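Local coordinates for pili retraction protein PilT (Thermus thermophilus, PDB 5FL3), which probably hydrolyses ATP as a motor of the secretion ATPase family, powering the retraction of type IV pili, at residues I27-G32 against F101-R106; I166-P171 against L190-F195; R89-L94 against R106-V111. One frame throughout, in Å; residues are numbered along the deposited sequence.

The three contacts step from the N-terminal antiparallel sheet to the mostly parallel sheet of the nucleotide-binding domain. Interactions 1 and 3 flank strand 100-108: strand 26-30 pairs with it on one side and strand 88-97 on the other, so their centres are about 13 Å apart; Arg106 lies in a segment of each but makes its contacts in interaction 3. Along the chain their segments alternate. Interaction 2 follows both and lies on strand 164-169 of the second sheet, its centre about 25 Å from that of interaction 1 and 16 Å from that of interaction 3. Arg106 packing on Pro171 and Arg91 on Leu190 join the two domains, not far from the bound ADP.

Interaction 1 of 3, residues I27-G32 against F101-R106; sequences IHLQAG and FGLVMR
Ile27 and Met105 form an antiparallel hydrogen-bonded pair, with Ile27 N to Met105 O at 2.8 Å and Met105 N to Ile27 O at the same length, both close to straight. Leu29 and Leu103 repeat the pattern two residues on: the bond from Leu29 N to Leu103 O is equally straight, whereas the return bond from Leu103 N to Leu29 O is bent to 137° at the hydrogen. Past Gln30 and Gly102 the strands separate, and a water bridges them, accepting from Ala31 N and donating to Phe101 O and to Gln30 OE1 (2.7 Å). A bend at chi2 (-68°) turns the amide of Gln30 back over Gly102, where a bare CA leaves room for OE1. On that same face of the sheet His28 and Val104 stand side by side; Val104 CG1 lies over a face of the imidazole in a CH-pi contact, 4.3 Å from the ring centroid, and CG2 reaches CD2 of the ring. The other face is apolar. There Leu29 CB meets Leu103 CB at 3.8 Å, Ile27 CB lies against Met105 CB, and Leu29 CD1 approaches Met105 SD more distantly. Helix 11-21 covers Ile27 and Met105 through Leu16, and helix 53-63 covers Leu29 and Leu103 through Ile59. Strand 36-39 continues the sheet beyond strand 26-30, and strand 88-97 does so beyond strand 100-108.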
ATOM      1  N   ILE A  27      -3.034  14.766   9.057  1.00 32.73           N
ATOM      2  CA  ILE A  27      -3.520  15.980   9.689  1.00 34.91           C
ATOM      3  C   ILE A  27      -3.524  17.145   8.696  1.00 36.05           C
ATOM      4  O   ILE A  27      -2.495  17.486   8.096  1.00 34.61           O
ATOM      5  CB  ILE A  27      -2.667  16.352  10.924  1.00 39.08           C
ATOM      6  CG1 ILE A  27      -2.713  15.230  11.968  1.00 36.06           C
ATOM      7  CG2 ILE A  27      -3.138  17.671  11.529  1.00 28.77           C
ATOM      8  CD1 ILE A  27      -1.592  15.302  12.954  1.00 35.67           C
ATOM      9  N   HIS A  28      -4.697  17.739   8.523  1.00 32.91           N
ATOM     10  CA  HIS A  28      -4.862  18.893   7.660  1.00 32.36           C
ATOM     11  C   HIS A  28      -5.077  20.175   8.471  1.00 35.19           C
ATOM     12  O   HIS A  28      -6.027  20.281   9.245  1.00 34.34           O
ATOM     13  CB  HIS A  28      -6.030  18.658   6.705  1.00 33.46           C
ATOM     14  CG  HIS A  28      -5.764  17.591   5.683  1.00 37.12           C
ATOM     15  ND1 HIS A  28      -5.671  16.254   6.006  1.00 37.60           N
ATOM     16  CD2 HIS A  28      -5.543  17.671   4.349  1.00 32.51           C
ATOM     17  CE1 HIS A  28      -5.426  15.553   4.916  1.00 31.26           C
ATOM     18  NE2 HIS A  28      -5.353  16.389   3.895  1.00 36.88           N
ATOM     19  N   LEU A  29      -4.172  21.133   8.294  1.00 37.53           N
ATOM     20  CA  LEU A  29      -4.251  22.460   8.916  1.00 32.90           C
ATOM     21  C   LEU A  29      -4.380  23.555   7.837  1.00 35.48           C
ATOM     22  O   LEU A  29      -3.388  23.965   7.216  1.00 32.40           O
ATOM     23  CB  LEU A  29      -3.021  22.693   9.805  1.00 32.38           C
ATOM     24  CG  LEU A  29      -2.917  21.638  10.923  1.00 39.99           C
ATOM     25  CD1 LEU A  29      -1.752  21.860  11.870  1.00 39.03           C
ATOM     26  CD2 LEU A  29      -4.236  21.570  11.702  1.00 38.56           C
ATOM     27  N   GLN A  30      -5.614  24.001   7.609  1.00 33.57           N
ATOM     28  CA  GLN A  30      -5.927  24.924   6.528  1.00 33.12           C
ATOM     29  C   GLN A  30      -6.780  26.092   7.022  1.00 36.08           C
ATOM     30  O   GLN A  30      -7.737  25.884   7.766  1.00 37.11           O
ATOM     31  CB  GLN A  30      -6.668  24.205   5.398  1.00 30.38           C
ATOM     32  CG  GLN A  30      -5.924  23.082   4.727  1.00 33.71           C
ATOM     33  CD  GLN A  30      -4.726  23.560   3.910  1.00 35.94           C
ATOM     34  OE1 GLN A  30      -4.476  24.758   3.789  1.00 36.21           O
ATOM     35  NE2 GLN A  30      -3.983  22.619   3.348  1.00 36.18           N
ATOM     36  N   ALA A  31      -6.458  27.304   6.581  1.00 31.53           N
ATOM     37  CA  ALA A  31      -7.222  28.483   6.982  1.00 39.86           C
ATOM     38  C   ALA A  31      -8.697  28.373   6.578  1.00 38.75           C
ATOM     39  O   ALA A  31      -9.022  28.006   5.443  1.00 38.00           O
ATOM     40  CB  ALA A  31      -6.599  29.761   6.390  1.00 35.96           C
ATOM     41  N   GLY A  32      -9.586  28.686   7.517  1.00 36.63           N
ATOM     42  CA  GLY A  32     -11.007  28.691   7.234  1.00 34.99           C
ATOM     43  C   GLY A  32     -11.692  27.393   7.605  1.00 39.51           C
ATOM     44  O   GLY A  32     -12.912  27.268   7.494  1.00 47.40           O
ATOM     45  N   PHE A 101      -0.889  30.283   4.518  1.00 34.94           N
ATOM     46  CA  PHE A 101      -0.170  29.018   4.686  1.00 36.30           C
ATOM     47  C   PHE A 101      -1.143  27.882   4.942  1.00 36.08           C
ATOM     48  O   PHE A 101      -2.225  28.068   5.524  1.00 34.35           O
ATOM     49  CB  PHE A 101       0.862  29.084   5.816  1.00 35.39           C
ATOM     50  CG  PHE A 101       2.132  29.791   5.433  1.00 41.43           C
ATOM     51  CD1 PHE A 101       2.893  29.350   4.360  1.00 45.03           C
ATOM     52  CD2 PHE A 101       2.565  30.910   6.131  1.00 50.95           C
ATOM     53  CE1 PHE A 101       4.070  30.008   3.986  1.00 46.92           C
ATOM     54  CE2 PHE A 101       3.747  31.568   5.768  1.00 49.74           C
ATOM     55  CZ  PHE A 101       4.497  31.112   4.697  1.00 47.46           C
ATOM     56  N   GLY A 102      -0.756  26.709   4.461  1.00 35.63           N
ATOM     57  CA  GLY A 102      -1.466  25.477   4.738  1.00 33.45           C
ATOM     58  C   GLY A 102      -0.472  24.438   5.209  1.00 34.06           C
ATOM     59  O   GLY A 102       0.729  24.558   4.984  1.00 37.86           O
ATOM     60  N   LEU A 103      -0.967  23.395   5.854  1.00 36.21           N
ATOM     61  CA  LEU A 103      -0.086  22.396   6.414  1.00 33.27           C
ATOM     62  C   LEU A 103      -0.734  21.026   6.332  1.00 38.64           C
ATOM     63  O   LEU A 103      -1.885  20.837   6.745  1.00 36.79           O
ATOM     64  CB  LEU A 103       0.247  22.750   7.858  1.00 39.35           C
ATOM     65  CG  LEU A 103       1.587  22.324   8.453  1.00 46.76           C
ATOM     66  CD1 LEU A 103       2.713  22.834   7.591  1.00 43.76           C
ATOM     67  CD2 LEU A 103       1.725  22.834   9.891  1.00 47.01           C
ATOM     68  N   VAL A 104      -0.015  20.071   5.760  1.00 37.00           N
ATOM     69  CA  VAL A 104      -0.504  18.704   5.732  1.00 36.36           C
ATOM     70  C   VAL A 104       0.561  17.814   6.334  1.00 38.39           C
ATOM     71  O   VAL A 104       1.679  17.747   5.835  1.00 36.33           O
ATOM     72  CB  VAL A 104      -0.856  18.216   4.315  1.00 33.91           C
ATOM     73  CG1 VAL A 104      -1.297  16.768   4.381  1.00 31.74           C
ATOM     74  CG2 VAL A 104      -1.961  19.073   3.712  1.00 30.61           C
ATOM     75  N   MET A 105       0.208  17.153   7.428  1.00 37.71           N
ATOM     76  CA  MET A 105       1.147  16.327   8.154  1.00 36.40           C
ATOM     77  C   MET A 105       0.757  14.863   8.030  1.00 38.27           C
ATOM     78  O   MET A 105      -0.401  14.510   8.297  1.00 39.21           O
ATOM     79  CB  MET A 105       1.176  16.751   9.611  1.00 34.51           C
ATOM     80  CG  MET A 105       1.247  18.243   9.757  1.00 36.96           C
ATOM     81  SD  MET A 105       1.391  18.741  11.473  1.00 47.32           S
ATOM     82  CE  MET A 105       2.843  17.826  11.992  1.00 43.43           C
ATOM     83  N   ARG A 106       1.698  14.019   7.607  1.00 35.49           N
ATOM     84  CA  ARG A 106       1.455  12.570   7.566  1.00 41.38           C
ATOM     85  C   ARG A 106       2.192  11.835   8.691  1.00 39.95           C
ATOM     86  O   ARG A 106       3.386  12.057   8.918  1.00 39.87           O
ATOM     87  CB  ARG A 106       1.874  11.997   6.212  1.00 40.47           C
ATOM     88  CG  ARG A 106       1.696  10.493   6.101  1.00 39.88           C
ATOM     89  CD  ARG A 106       2.109  10.019   4.719  1.00 45.18           C
ATOM     90  NE  ARG A 106       3.438  10.528   4.382  1.00 49.27           N
ATOM     91  CZ  ARG A 106       4.578   9.933   4.732  1.00 46.51           C
ATOM     92  NH1 ARG A 106       4.548   8.795   5.424  1.00 47.17           N
ATOM     93  NH2 ARG A 106       5.745  10.475   4.392  1.00 42.18           N
TER
HETATM   94  O   HOH W   1      -4.468  27.309   4.609  1.00 31.59           O

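Interaction 2 of 3, residues I166-P171 against L190-F195; sequences ITIEDP and LDTDSF
Ile168 and Phe195 carry most of this buried contact, their side chains sliding past each other in opposite directions. With chi1 at -70°, Ile168 holds its CG2 branch trans to the backbone N, and it is this methyl that meets the phenyl ring, 3.5 Å from Phe195 CD1; it also rests on Phe195 CA. The phenylalanine has the same chi1 value, which places its ring beside its own backbone N and lets it reach back along the end of the strand. The ring edge meets the strand's backbone: Ile168 O, 3.2 Å from Phe195 CE1, and Glu169 CA lie near the ring plane. Asp170 CB approaches obliquely, 3.4 Å from Phe195 CZ. A lighter methyl-to-methyl touch joins Ile168 CG2 and Thr192 CG2. The first side-chain bond of Glu169 leads away from segment 190-195, and its OE2 accepts from Thr167 OG1 (2.7 Å) and from Gln185. Ser194 N-caps helix 195-202, its OG accepting from the backbone N of Thr197, and the cap starts the helix whose first residue is Phe195. The touching parts run almost at right angles, 87° apart. Strand 164-169 lies between strands 182-187 and 209-212 of the nucleotide-binding sheet, and the Phe195 ring also packs on Val212 of the latter.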
ATOM      1  N   ILE A 166      15.710  -4.583   0.824  1.00 31.14           N
ATOM      2  CA  ILE A 166      15.888  -3.229   0.309  1.00 29.77           C
ATOM      3  C   ILE A 166      14.575  -2.710  -0.257  1.00 31.69           C
ATOM      4  O   ILE A 166      14.010  -3.283  -1.193  1.00 32.86           O
ATOM      5  CB  ILE A 166      16.977  -3.179  -0.774  1.00 32.15           C
ATOM      6  CG1 ILE A 166      18.261  -3.848  -0.251  1.00 32.82           C
ATOM      7  CG2 ILE A 166      17.229  -1.738  -1.236  1.00 26.35           C
ATOM      8  CD1 ILE A 166      19.387  -3.891  -1.273  1.00 32.21           C
ATOM      9  N   THR A 167      14.082  -1.633   0.329  1.00 28.55           N
ATOM     10  CA  THR A 167      12.809  -1.069  -0.085  1.00 32.14           C
ATOM     11  C   THR A 167      13.043   0.286  -0.756  1.00 31.99           C
ATOM     12  O   THR A 167      13.952   1.014  -0.375  1.00 29.62           O
ATOM     13  CB  THR A 167      11.815  -0.937   1.123  1.00 32.07           C
ATOM     14  OG1 THR A 167      12.081   0.252   1.873  1.00 31.56           O
ATOM     15  CG2 THR A 167      11.930  -2.134   2.041  1.00 28.30           C
ATOM     16  N   ILE A 168      12.246   0.594  -1.783  1.00 33.09           N
ATOM     17  CA  ILE A 168      12.313   1.885  -2.477  1.00 30.62           C
ATOM     18  C   ILE A 168      10.914   2.492  -2.476  1.00 32.60           C
ATOM     19  O   ILE A 168       9.980   1.944  -3.061  1.00 32.23           O
ATOM     20  CB  ILE A 168      12.859   1.761  -3.914  1.00 32.40           C
ATOM     21  CG1 ILE A 168      14.358   1.415  -3.888  1.00 35.08           C
ATOM     22  CG2 ILE A 168      12.732   3.083  -4.636  1.00 29.39           C
ATOM     23  CD1 ILE A 168      14.652  -0.020  -3.809  1.00 37.03           C
ATOM     24  N   GLU A 169      10.781   3.617  -1.785  1.00 32.15           N
ATOM     25  CA  GLU A 169       9.477   4.085  -1.317  1.00 35.36           C
ATOM     26  C   GLU A 169       9.278   5.536  -1.635  1.00 35.19           C
ATOM     27  O   GLU A 169      10.233   6.325  -1.616  1.00 30.94           O
ATOM     28  CB  GLU A 169       9.318   3.874   0.201  1.00 34.23           C
ATOM     29  CG  GLU A 169       9.272   2.406   0.596  1.00 38.13           C
ATOM     30  CD  GLU A 169       9.106   2.183   2.074  1.00 37.56           C
ATOM     31  OE1 GLU A 169       7.962   2.332   2.567  1.00 41.71           O
ATOM     32  OE2 GLU A 169      10.122   1.842   2.731  1.00 33.89           O
ATOM     33  N   ASP A 170       8.020   5.876  -1.909  1.00 32.04           N
ATOM     34  CA  ASP A 170       7.653   7.239  -2.241  1.00 38.32           C
ATOM     35  C   ASP A 170       6.255   7.577  -1.725  1.00 38.83           C
ATOM     36  O   ASP A 170       5.269   7.432  -2.461  1.00 37.07           O
ATOM     37  CB  ASP A 170       7.723   7.448  -3.755  1.00 35.13           C
ATOM     38  CG  ASP A 170       7.477   8.883  -4.153  1.00 35.49           C
ATOM     39  OD1 ASP A 170       7.477   9.756  -3.259  1.00 38.72           O
ATOM     40  OD2 ASP A 170       7.311   9.145  -5.359  1.00 37.56           O
ATOM     41  N   PRO A 171       6.166   8.010  -0.453  1.00 39.78           N
ATOM     42  CA  PRO A 171       7.261   8.133   0.532  1.00 40.81           C
ATOM     43  C   PRO A 171       7.370   6.886   1.444  1.00 37.05           C
ATOM     44  O   PRO A 171       6.607   5.934   1.263  1.00 35.92           O
ATOM     45  CB  PRO A 171       6.831   9.351   1.355  1.00 33.36           C
ATOM     46  CG  PRO A 171       5.311   9.168   1.426  1.00 34.58           C
ATOM     47  CD  PRO A 171       4.883   8.455   0.125  1.00 34.20           C
ATOM     48  N   LEU A 190      14.986  11.713  -1.812  1.00 35.21           N
ATOM     49  CA  LEU A 190      15.924  11.992  -0.718  1.00 40.23           C
ATOM     50  C   LEU A 190      17.113  11.029  -0.755  1.00 39.04           C
ATOM     51  O   LEU A 190      18.272  11.446  -0.835  1.00 36.87           O
ATOM     52  CB  LEU A 190      15.212  11.895   0.646  1.00 36.16           C
ATOM     53  CG  LEU A 190      13.899  12.671   0.823  1.00 40.12           C
ATOM     54  CD1 LEU A 190      13.024  12.111   1.979  1.00 29.79           C
ATOM     55  CD2 LEU A 190      14.222  14.136   1.054  1.00 37.08           C
ATOM     56  N   ASP A 191      16.804   9.736  -0.704  1.00 37.00           N
ATOM     57  CA  ASP A 191      17.816   8.687  -0.706  1.00 37.05           C
ATOM     58  C   ASP A 191      18.246   8.260  -2.104  1.00 37.71           C
ATOM     59  O   ASP A 191      19.395   7.859  -2.309  1.00 37.93           O
ATOM     60  CB  ASP A 191      17.293   7.479   0.043  1.00 39.24           C
ATOM     61  CG  ASP A 191      16.932   7.806   1.460  1.00 39.56           C
ATOM     62  OD1 ASP A 191      17.748   8.490   2.119  1.00 37.36           O
ATOM     63  OD2 ASP A 191      15.831   7.401   1.896  1.00 37.05           O
ATOM     64  N   THR A 192      17.317   8.342  -3.052  1.00 33.82           N
ATOM     65  CA  THR A 192      17.540   7.893  -4.421  1.00 33.08           C
ATOM     66  C   THR A 192      16.581   8.668  -5.298  1.00 36.25           C
ATOM     67  O   THR A 192      15.520   9.082  -4.812  1.00 38.90           O
ATOM     68  CB  THR A 192      17.289   6.390  -4.582  1.00 35.10           C
ATOM     69  OG1 THR A 192      17.855   5.935  -5.810  1.00 36.78           O
ATOM     70  CG2 THR A 192      15.781   6.070  -4.601  1.00 35.27           C
ATOM     71  N   ASP A 193      16.926   8.858  -6.569  1.00 34.81           N
ATOM     72  CA  ASP A 193      16.128   9.699  -7.473  1.00 33.57           C
ATOM     73  C   ASP A 193      14.767   9.151  -7.858  1.00 34.19           C
ATOM     74  O   ASP A 193      13.820   9.906  -7.994  1.00 39.93           O
ATOM     75  CB  ASP A 193      16.918   9.994  -8.743  1.00 35.53           C
ATOM     76  CG  ASP A 193      18.119  10.874  -8.468  1.00 46.40           C
ATOM     77  OD1 ASP A 193      18.016  11.719  -7.549  1.00 44.51           O
ATOM     78  OD2 ASP A 193      19.166  10.713  -9.130  1.00 47.38           O
ATOM     79  N   SER A 194      14.655   7.842  -8.022  1.00 42.26           N
ATOM     80  CA  SER A 194      13.411   7.258  -8.507  1.00 38.92           C
ATOM     81  C   SER A 194      13.295   5.805  -8.103  1.00 36.55           C
ATOM     82  O   SER A 194      14.250   5.230  -7.590  1.00 40.68           O
ATOM     83  CB  SER A 194      13.320   7.367 -10.033  1.00 37.86           C
ATOM     84  OG  SER A 194      14.302   6.556 -10.669  1.00 42.17           O
ATOM     85  N   PHE A 195      12.131   5.215  -8.364  1.00 38.20           N
ATOM     86  CA  PHE A 195      11.951   3.774  -8.238  1.00 37.34           C
ATOM     87  C   PHE A 195      12.932   3.026  -9.103  1.00 38.04           C
ATOM     88  O   PHE A 195      13.482   2.008  -8.681  1.00 36.54           O
ATOM     89  CB  PHE A 195      10.537   3.359  -8.610  1.00 32.71           C
ATOM     90  CG  PHE A 195       9.517   3.805  -7.620  1.00 37.08           C
ATOM     91  CD1 PHE A 195       9.629   3.434  -6.280  1.00 33.92           C
ATOM     92  CD2 PHE A 195       8.450   4.600  -8.011  1.00 37.33           C
ATOM     93  CE1 PHE A 195       8.686   3.853  -5.350  1.00 38.09           C
ATOM     94  CE2 PHE A 195       7.508   5.028  -7.092  1.00 36.42           C
ATOM     95  CZ  PHE A 195       7.619   4.654  -5.758  1.00 38.85           C
TER

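Interaction 3 of 3, residues R89-L94 against R106-V111; sequences RFRCNL and RVVSEV
Phe90 and Val107 face each other across a beta hairpin built from strands 88-97 and 100-108, close to its open end. They form a non-hydrogen-bonded pair, side by side on one face of the sheet, with Val107 CG2 3.6 Å from Phe90 CE1. Next to this pair Arg91 and Arg106 bond reciprocally: Arg106 N reaches Arg91 O at 2.8 Å in a nearly straight bond of 174°, while the one from Arg91 N to Arg106 O is longer and more bent. On the other side of the pair Val108 N donates to Arg89 O.

The opposite face carries three arginines. Arg106 starts extended, then bends at chi3 (51°), which lays its NH2 obliquely against the aliphatic stem of Arg91, 3.3 Å from Arg91 CG. Arg91 bends at chi2 and chi3 and carries its own guanidinium elsewhere, NE forming a salt bridge with Asp79. The two guanidinium planes are 23° apart; Arg106 has an acidic partner of its own, Glu173, and its NH1 also bonds to the carbonyl Ile172 O. On the same face Val108 packs beside Arg89, Val108 CB 4.1 Å from Arg89 CB. Outermost, the extended Arg89 side chain meets Glu110 at about a right angle, with NE 3.5 Å from OE2 in a long salt bridge. Farther along the chain, Ser109 OG accepts from Val111 N in an ST turn.

Strand 78-84 pairs with the outer edge of strand 88-97, and Phe90 also packs on Met105 and Ile27, so the aromatic face adds to the core of the N-terminal domain. The arginine face looks toward the ATPase domain: the Arg106 side chain is about 8 Å from the bound ADP and touches Pro171. Such an antiparallel hairpin is consistent with the PAS-like domain of PilT proteins.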
ATOM      1  N   ARG A  89       6.398  10.309  14.326  1.00 47.04           N
ATOM      2  CA  ARG A  89       7.186  10.952  13.283  1.00 42.36           C
ATOM      3  C   ARG A  89       6.251  11.384  12.175  1.00 41.71           C
ATOM      4  O   ARG A  89       5.374  10.604  11.757  1.00 38.68           O
ATOM      5  CB  ARG A  89       8.255  10.018  12.721  1.00 44.16           C
ATOM      6  CG  ARG A  89       9.183   9.404  13.751  1.00 50.13           C
ATOM      7  CD  ARG A  89      10.541   9.145  13.135  1.00 55.89           C
ATOM      8  NE  ARG A  89      11.398   8.336  13.996  1.00 67.82           N
ATOM      9  CZ  ARG A  89      12.655   8.003  13.701  1.00 79.34           C
ATOM     10  NH1 ARG A  89      13.218   8.423  12.565  1.00 76.10           N
ATOM     11  NH2 ARG A  89      13.358   7.255  14.547  1.00 84.44           N
ATOM     12  N   PHE A  90       6.451  12.620  11.709  1.00 43.86           N
ATOM     13  CA  PHE A  90       5.639  13.241  10.663  1.00 39.34           C
ATOM     14  C   PHE A  90       6.486  13.635   9.473  1.00 39.66           C
ATOM     15  O   PHE A  90       7.609  14.096   9.632  1.00 41.94           O
ATOM     16  CB  PHE A  90       4.923  14.505  11.174  1.00 40.15           C
ATOM     17  CG  PHE A  90       4.064  14.290  12.394  1.00 39.07           C
ATOM     18  CD1 PHE A  90       2.727  13.909  12.265  1.00 40.66           C
ATOM     19  CD2 PHE A  90       4.582  14.491  13.669  1.00 41.06           C
ATOM     20  CE1 PHE A  90       1.917  13.717  13.395  1.00 34.18           C
ATOM     21  CE2 PHE A  90       3.782  14.294  14.810  1.00 44.66           C
ATOM     22  CZ  PHE A  90       2.447  13.904  14.666  1.00 37.60           C
ATOM     23  N   ARG A  91       5.946  13.467   8.272  1.00 39.53           N
ATOM     24  CA  ARG A  91       6.439  14.216   7.133  1.00 39.98           C
ATOM     25  C   ARG A  91       5.407  15.310   6.885  1.00 41.02           C
ATOM     26  O   ARG A  91       4.209  15.065   6.961  1.00 41.77           O
ATOM     27  CB  ARG A  91       6.641  13.330   5.898  1.00 46.49           C
ATOM     28  CG  ARG A  91       7.918  12.492   5.915  1.00 43.63           C
ATOM     29  CD  ARG A  91       8.673  12.588   4.584  1.00 45.70           C
ATOM     30  NE  ARG A  91       9.317  13.892   4.422  1.00 54.89           N
ATOM     31  CZ  ARG A  91      10.611  14.139   4.637  1.00 53.27           C
ATOM     32  NH1 ARG A  91      11.428  13.160   4.996  1.00 50.23           N
ATOM     33  NH2 ARG A  91      11.093  15.372   4.475  1.00 50.95           N
ATOM     34  N   CYS A  92       5.873  16.521   6.617  1.00 43.86           N
ATOM     35  CA  CYS A  92       4.995  17.680   6.570  1.00 42.42           C
ATOM     36  C   CYS A  92       5.129  18.436   5.267  1.00 42.44           C
ATOM     37  O   CYS A  92       6.233  18.680   4.782  1.00 42.37           O
ATOM     38  CB  CYS A  92       5.284  18.627   7.745  1.00 42.88           C
ATOM     39  SG  CYS A  92       5.276  17.791   9.338  1.00 52.61           S
ATOM     40  N   ASN A  93       3.988  18.813   4.713  1.00 36.69           N
ATOM     41  CA  ASN A  93       3.974  19.627   3.531  1.00 38.42           C
ATOM     42  C   ASN A  93       3.337  20.963   3.808  1.00 38.67           C
ATOM     43  O   ASN A  93       2.134  21.070   4.024  1.00 35.71           O
ATOM     44  CB  ASN A  93       3.265  18.907   2.396  1.00 39.25           C
ATOM     45  CG  ASN A  93       4.225  18.136   1.542  1.00 44.65           C
ATOM     46  OD1 ASN A  93       4.829  18.688   0.609  1.00 42.99           O
ATOM     47  ND2 ASN A  93       4.407  16.856   1.871  1.00 39.12           N
ATOM     48  N   LEU A  94       4.184  21.981   3.835  1.00 41.63           N
ATOM     49  CA  LEU A  94       3.743  23.341   4.009  1.00 37.47           C
ATOM     50  C   LEU A  94       3.395  23.830   2.619  1.00 38.59           C
ATOM     51  O   LEU A  94       4.144  23.584   1.683  1.00 37.86           O
ATOM     52  CB  LEU A  94       4.841  24.184   4.667  1.00 37.17           C
ATOM     53  CG  LEU A  94       4.635  25.659   5.022  1.00 37.86           C
ATOM     54  CD1 LEU A  94       3.349  25.864   5.778  1.00 35.87           C
ATOM     55  CD2 LEU A  94       5.802  26.140   5.866  1.00 46.23           C
ATOM     56  N   ARG A 106       1.698  14.019   7.607  1.00 35.49           N
ATOM     57  CA  ARG A 106       1.455  12.570   7.566  1.00 41.38           C
ATOM     58  C   ARG A 106       2.192  11.835   8.691  1.00 39.95           C
ATOM     59  O   ARG A 106       3.386  12.057   8.918  1.00 39.87           O
ATOM     60  CB  ARG A 106       1.874  11.997   6.212  1.00 40.47           C
ATOM     61  CG  ARG A 106       1.696  10.493   6.101  1.00 39.88           C
ATOM     62  CD  ARG A 106       2.109  10.019   4.719  1.00 45.18           C
ATOM     63  NE  ARG A 106       3.438  10.528   4.382  1.00 49.27           N
ATOM     64  CZ  ARG A 106       4.578   9.933   4.732  1.00 46.51           C
ATOM     65  NH1 ARG A 106       4.548   8.795   5.424  1.00 47.17           N
ATOM     66  NH2 ARG A 106       5.745  10.475   4.392  1.00 42.18           N
ATOM     67  N   VAL A 107       1.493  10.965   9.407  1.00 34.99           N
ATOM     68  CA  VAL A 107       2.170  10.195  10.446  1.00 39.89           C
ATOM     69  C   VAL A 107       2.938   9.023   9.838  1.00 39.17           C
ATOM     70  O   VAL A 107       2.365   8.232   9.111  1.00 45.13           O
ATOM     71  CB  VAL A 107       1.188   9.655  11.497  1.00 42.40           C
ATOM     72  CG1 VAL A 107       1.953   8.933  12.630  1.00 38.68           C
ATOM     73  CG2 VAL A 107       0.316  10.785  12.042  1.00 37.81           C
ATOM     74  N   VAL A 108       4.239   8.939  10.110  1.00 40.78           N
ATOM     75  CA  VAL A 108       5.056   7.787   9.714  1.00 39.24           C
ATOM     76  C   VAL A 108       4.995   6.801  10.866  1.00 41.31           C
ATOM     77  O   VAL A 108       5.586   7.057  11.911  1.00 46.07           O
ATOM     78  CB  VAL A 108       6.543   8.181   9.435  1.00 37.76           C
ATOM     79  CG1 VAL A 108       7.290   7.062   8.728  1.00 35.88           C
ATOM     80  CG2 VAL A 108       6.635   9.484   8.633  1.00 33.86           C
ATOM     81  N   SER A 109       4.273   5.697  10.731  1.00 40.29           N
ATOM     82  CA  SER A 109       4.141   4.825  11.896  1.00 46.22           C
ATOM     83  C   SER A 109       5.274   3.826  12.021  1.00 46.29           C
ATOM     84  O   SER A 109       5.856   3.378  11.029  1.00 44.71           O
ATOM     85  CB  SER A 109       2.826   4.056  11.893  1.00 52.97           C
ATOM     86  OG  SER A 109       2.568   3.537  13.207  1.00 55.74           O
ATOM     87  N   GLU A 110       5.573   3.484  13.265  1.00 46.69           N
ATOM     88  CA  GLU A 110       6.583   2.494  13.559  1.00 48.70           C
ATOM     89  C   GLU A 110       5.923   1.285  14.170  1.00 45.43           C
ATOM     90  O   GLU A 110       6.589   0.384  14.647  1.00 49.17           O
ATOM     91  CB  GLU A 110       7.623   3.063  14.498  1.00 50.08           C
ATOM     92  CG  GLU A 110       7.959   4.502  14.197  1.00 54.78           C
ATOM     93  CD  GLU A 110       9.135   4.974  15.014  1.00 66.73           C
ATOM     94  OE1 GLU A 110      10.097   4.176  15.151  1.00 59.19           O
ATOM     95  OE2 GLU A 110       9.086   6.125  15.524  1.00 71.96           O
ATOM     96  N   VAL A 111       4.597   1.278  14.149  1.00 45.80           N
ATOM     97  CA  VAL A 111       3.830   0.194  14.739  1.00 42.89           C
ATOM     98  C   VAL A 111       3.133  -0.600  13.641  1.00 42.41           C
ATOM     99  O   VAL A 111       2.248  -0.087  12.957  1.00 45.43           O
ATOM    100  CB  VAL A 111       2.796   0.719  15.756  1.00 42.69           C
ATOM    101  CG1 VAL A 111       1.836  -0.386  16.149  1.00 37.11           C
ATOM    102  CG2 VAL A 111       3.506   1.292  16.978  1.00 40.26           C
TER